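Local coordinates for protein L-ribulose 3-epimerase (Methylomonas sp. DH-1, PDB 7CJ7) that epimerises ketoses at C3 with the help of manganese, acting most strongly on L-ribulose and also on D-ribulose, D-allulose and D-fructose, at residues V78-D82 with P83-A87. Residues are numbered along the deposited sequence; the frame is centred on the assembly and turned at random.
Sequences VTSTD and PAIVA
With its CG opposite the backbone N (chi1 -177°), D82 swings its carboxylate over the first turn of the helix that P83 begins, and D82 OD1 accepts a capping bond from A84 N at 3.1 Å, the donor lying above the carboxylate plane rather than within it. D82 is thus the N-cap. D82 O takes the first helical bond, from V86 N (3.2 Å, 165°), and a weak one from I85 N. The I85 side chain crosses that of D82 at about a right angle, I85 CG1 and CD1 both lying 3.6 Å from D82 OD2, while I85 CG2 rests on S80 CB at 3.7 Å. S80 OG accepts from D82 N (3.0 Å), closing an ST turn just before the helix. V86 CG2 sits against the backbone oxygens of V78 and S80. Cutting D82 back to an alanine would probably leave A84 N without its capping acceptor and take away the carboxylate that lies across the CG1-CD1 arm of I85. This surface turn ends the loop from barrel strand 65-72 and starts helix 83-102, with V78, T81 and V86 packing on the adjacent helix 125-143 of the TIM barrel.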
ATOM      1  N   VAL A  78      17.477  10.107   8.257  1.00  9.94           N
ATOM      2  CA  VAL A  78      17.648  11.051   9.403  1.00 10.10           C
ATOM      3  C   VAL A  78      16.941  10.541  10.665  1.00 10.45           C
ATOM      4  O   VAL A  78      17.129  11.196  11.711  1.00 12.49           O
ATOM      5  CB  VAL A  78      17.182  12.474   9.054  1.00 10.02           C
ATOM      6  CG1 VAL A  78      18.118  13.119   8.044  1.00  9.73           C
ATOM      7  CG2 VAL A  78      15.725  12.521   8.595  1.00 10.21           C
ATOM      8  N   THR A  79      16.203   9.426  10.599  1.00 10.78           N
ATOM      9  CA  THR A  79      15.607   8.749  11.788  1.00 11.89           C
ATOM     10  C   THR A  79      16.629   7.805  12.435  1.00 11.23           C
ATOM     11  O   THR A  79      16.403   7.378  13.585  1.00 11.62           O
ATOM     12  CB  THR A  79      14.347   7.942  11.450  1.00 12.49           C
ATOM     13  OG1 THR A  79      14.710   6.804  10.662  1.00 13.74           O
ATOM     14  CG2 THR A  79      13.307   8.771  10.730  1.00 13.05           C
ATOM     15  N   SER A  80      17.710   7.477  11.731  1.00 10.82           N
ATOM     16  CA  SER A  80      18.713   6.476  12.181  1.00 11.66           C
ATOM     17  C   SER A  80      19.292   6.831  13.559  1.00 12.01           C
ATOM     18  O   SER A  80      19.557   8.021  13.818  1.00 11.46           O
ATOM     19  CB  SER A  80      19.816   6.338  11.180  1.00 11.97           C
ATOM     20  OG  SER A  80      20.690   5.292  11.566  1.00 12.28           O
ATOM     21  N   THR A  81      19.554   5.811  14.383  1.00 12.06           N
ATOM     22  CA  THR A  81      20.286   5.955  15.671  1.00 12.60           C
ATOM     23  C   THR A  81      21.795   5.901  15.396  1.00 13.06           C
ATOM     24  O   THR A  81      22.564   5.947  16.356  1.00 14.72           O
ATOM     25  CB  THR A  81      19.805   4.930  16.706  1.00 13.81           C
ATOM     26  OG1 THR A  81      20.003   3.614  16.188  1.00 13.96           O
ATOM     27  CG2 THR A  81      18.346   5.121  17.067  1.00 14.98           C
ATOM     28  N   ASP A  82      22.194   5.838  14.123  1.00 13.26           N
ATOM     29  CA  ASP A  82      23.607   5.963  13.673  1.00 14.24           C
ATOM     30  C   ASP A  82      23.844   7.425  13.293  1.00 14.73           C
ATOM     31  O   ASP A  82      23.373   7.880  12.254  1.00 13.01           O
ATOM     32  CB  ASP A  82      23.913   5.016  12.504  1.00 15.51           C
ATOM     33  CG  ASP A  82      25.368   5.052  12.041  1.00 17.66           C
ATOM     34  OD1 ASP A  82      26.111   5.935  12.517  1.00 17.74           O
ATOM     35  OD2 ASP A  82      25.762   4.174  11.227  1.00 17.81           O
ATOM     36  N   PRO A  83      24.563   8.205  14.129  1.00 15.45           N
ATOM     37  CA  PRO A  83      24.766   9.632  13.872  1.00 16.25           C
ATOM     38  C   PRO A  83      25.426   9.930  12.516  1.00 15.37           C
ATOM     39  O   PRO A  83      25.186  10.988  11.972  1.00 17.93           O
ATOM     40  CB  PRO A  83      25.690  10.084  15.017  1.00 16.45           C
ATOM     41  CG  PRO A  83      25.482   9.058  16.104  1.00 18.14           C
ATOM     42  CD  PRO A  83      25.184   7.761  15.386  1.00 17.20           C
ATOM     43  N   ALA A  84      26.243   9.012  11.997  1.00 14.53           N
ATOM     44  CA  ALA A  84      26.940   9.191  10.701  1.00 15.52           C
ATOM     45  C   ALA A  84      25.905   9.174   9.566  1.00 14.89           C
ATOM     46  O   ALA A  84      26.038   9.949   8.598  1.00 14.08           O
ATOM     47  CB  ALA A  84      27.998   8.135  10.515  1.00 17.02           C
ATOM     48  N   ILE A  85      24.884   8.333   9.692  1.00 13.82           N
ATOM     49  CA  ILE A  85      23.802   8.217   8.676  1.00 12.53           C
ATOM     50  C   ILE A  85      22.946   9.489   8.759  1.00 12.46           C
ATOM     51  O   ILE A  85      22.648  10.084   7.708  1.00 11.99           O
ATOM     52  CB  ILE A  85      23.001   6.921   8.891  1.00 13.80           C
ATOM     53  CG1 ILE A  85      23.856   5.690   8.556  1.00 15.39           C
ATOM     54  CG2 ILE A  85      21.700   6.955   8.111  1.00 13.48           C
ATOM     55  CD1 ILE A  85      23.146   4.364   8.729  1.00 15.95           C
ATOM     56  N   VAL A  86      22.620   9.954   9.962  1.00 12.02           N
ATOM     57  CA  VAL A  86      21.846  11.220  10.120  1.00 12.69           C
ATOM     58  C   VAL A  86      22.625  12.365   9.450  1.00 12.30           C
ATOM     59  O   VAL A  86      22.006  13.157   8.705  1.00 12.49           O
ATOM     60  CB  VAL A  86      21.517  11.524  11.591  1.00 12.94           C
ATOM     61  CG1 VAL A  86      20.856  12.884  11.734  1.00 13.02           C
ATOM     62  CG2 VAL A  86      20.644  10.436  12.205  1.00 13.15           C
ATOM     63  N   ALA A  87      23.935  12.450   9.676  1.00 12.16           N
ATOM     64  CA  ALA A  87      24.804  13.510   9.110  1.00 13.33           C
ATOM     65  C   ALA A  87      24.743  13.466   7.575  1.00 12.64           C
ATOM     66  O   ALA A  87      24.658  14.547   6.966  1.00 12.75           O
ATOM     67  CB  ALA A  87      26.217  13.362   9.612  1.00 13.66           C
TER